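Local coordinates for capsular polysaccharide biosynthesis protein (Burkholderia pseudomallei, PDB 4BQN) that binds coenzyme A and probably acts as an acetyltransferase in the biosynthesis of capsular polysaccharide, at residues K21-N24 with T28-R31. The protein carries 1 engineered substitution. Sequence-based numbering, arbitrary orientation.
Sequences KMLN and TFAR
The Phe29 ring turns one face to Leu23, whose CB sits 3.9 Å from the ring centroid and 19° off the normal, a CH-pi contact displaced toward the CD2-CE2 rim. Both methyls of Leu23 lie further off: CD1 is 4.2 Å from Phe29 CZ, and CD2 the same distance from Phe29 CD1. At the ring edge, near its plane, Asn24 OD1 stands 4.0 Å from Phe29 CE2, the amide tilted 34° from the ring. That oxygen accepts a hydrogen bond from Tyr8 OH of strand 6-11, and the Tyr8 ring also meets Phe29 edge-to-face. Phe29 reaches the preceding helix because its chi1 of -178° sets CG opposite the backbone N across the CA-CB bond. Two consecutive helices, 15-24 and 27-32, are joined by a short connection; the chain bends sharply between them, and helix 27-32 leads into edge strand 33-35 of the parallel sheet, next to strand 6-11. No hydrogen bond joins the two segments. Backbone carbonyls abut carbon instead, Leu23 O at 3.3 Å from Phe29 CD2 and Asn24 O at 3.6 Å from Ala30 CB. Beyond the pair, Leu23 packs on Met215 of helix 204-217, and Phe29 stacks with Trp33.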
loop_
_atom_site.group_PDB
_atom_site.type_symbol
_atom_site.label_atom_id
_atom_site.label_comp_id
_atom_site.label_asym_id
_atom_site.label_seq_id
_atom_site.Cartn_x
_atom_site.Cartn_y
_atom_site.Cartn_z
ATOM N N LYS A 21 -14.727 -3.119 -5.330
ATOM C CA LYS A 21 -14.959 -4.513 -5.693
ATOM C C LYS A 21 -15.373 -5.310 -4.447
ATOM O O LYS A 21 -16.308 -6.121 -4.487
ATOM C CB LYS A 21 -13.700 -5.100 -6.342
ATOM C CG LYS A 21 -13.881 -6.459 -7.001
ATOM C CD LYS A 21 -14.572 -6.370 -8.358
ATOM C CE LYS A 21 -13.617 -5.944 -9.463
ATOM N NZ LYS A 21 -14.329 -5.840 -10.768
ATOM N N MET A 22 -14.676 -5.074 -3.339
ATOM C CA MET A 22 -14.975 -5.803 -2.119
ATOM C C MET A 22 -16.362 -5.440 -1.593
ATOM O O MET A 22 -17.148 -6.328 -1.286
ATOM C CB MET A 22 -13.886 -5.528 -1.073
ATOM C CG MET A 22 -13.959 -6.412 0.162
ATOM S SD MET A 22 -13.790 -8.160 -0.211
ATOM C CE MET A 22 -12.019 -8.307 -0.448
ATOM N N LEU A 23 -16.663 -4.145 -1.505
ATOM C CA LEU A 23 -17.989 -3.706 -1.045
ATOM C C LEU A 23 -19.128 -4.263 -1.893
ATOM O O LEU A 23 -20.136 -4.742 -1.353
ATOM C CB LEU A 23 -18.077 -2.185 -0.988
ATOM C CG LEU A 23 -17.291 -1.546 0.169
ATOM C CD1 LEU A 23 -17.139 -0.052 -0.095
ATOM C CD2 LEU A 23 -17.958 -1.810 1.524
ATOM N N ASN A 24 -18.947 -4.252 -3.214
ATOM C CA ASN A 24 -19.973 -4.756 -4.126
ATOM C C ASN A 24 -20.241 -6.245 -3.932
ATOM O O ASN A 24 -21.302 -6.729 -4.303
ATOM C CB ASN A 24 -19.563 -4.495 -5.575
ATOM C CG ASN A 24 -19.738 -3.044 -5.981
ATOM O OD1 ASN A 24 -20.305 -2.228 -5.246
ATOM N ND2 ASN A 24 -19.263 -2.716 -7.179
ATOM N N THR A 28 -25.737 -7.255 1.209
ATOM C CA THR A 28 -26.493 -6.211 1.905
ATOM C C THR A 28 -26.081 -4.820 1.403
ATOM O O THR A 28 -26.937 -3.951 1.181
ATOM C CB THR A 28 -26.359 -6.358 3.433
ATOM O OG1 THR A 28 -26.879 -7.634 3.815
ATOM C CG2 THR A 28 -27.136 -5.284 4.166
ATOM N N PHE A 29 -24.781 -4.621 1.191
ATOM C CA PHE A 29 -24.298 -3.370 0.623
ATOM C C PHE A 29 -24.818 -3.191 -0.809
ATOM O O PHE A 29 -25.327 -2.125 -1.171
ATOM C CB PHE A 29 -22.764 -3.315 0.634
ATOM C CG PHE A 29 -22.209 -2.024 0.107
ATOM C CD1 PHE A 29 -22.009 -0.926 0.946
ATOM C CD2 PHE A 29 -21.900 -1.907 -1.240
ATOM C CE1 PHE A 29 -21.505 0.260 0.445
ATOM C CE2 PHE A 29 -21.400 -0.729 -1.746
ATOM C CZ PHE A 29 -21.203 0.360 -0.910
ATOM N N ALA A 30 -24.692 -4.244 -1.618
ATOM C CA ALA A 30 -25.079 -4.191 -3.033
ATOM C C ALA A 30 -26.583 -3.986 -3.237
ATOM O O ALA A 30 -27.005 -3.480 -4.272
ATOM C CB ALA A 30 -24.592 -5.427 -3.774
ATOM N N ARG A 31 -27.380 -4.362 -2.239
ATOM C CA ARG A 31 -28.829 -4.111 -2.244
ATOM C C ARG A 31 -29.111 -2.602 -2.271
ATOM O O ARG A 31 -30.080 -2.152 -2.889
ATOM C CB ARG A 31 -29.480 -4.771 -1.012
ATOM C CG ARG A 31 -30.973 -4.529 -0.830
ATOM C CD ARG A 31 -31.412 -4.885 0.589
ATOM N NE ARG A 31 -30.813 -3.981 1.569
ATOM C CZ ARG A 31 -30.618 -4.264 2.853
ATOM N NH1 ARG A 31 -30.984 -5.443 3.350
ATOM N NH2 ARG A 31 -30.051 -3.362 3.643
#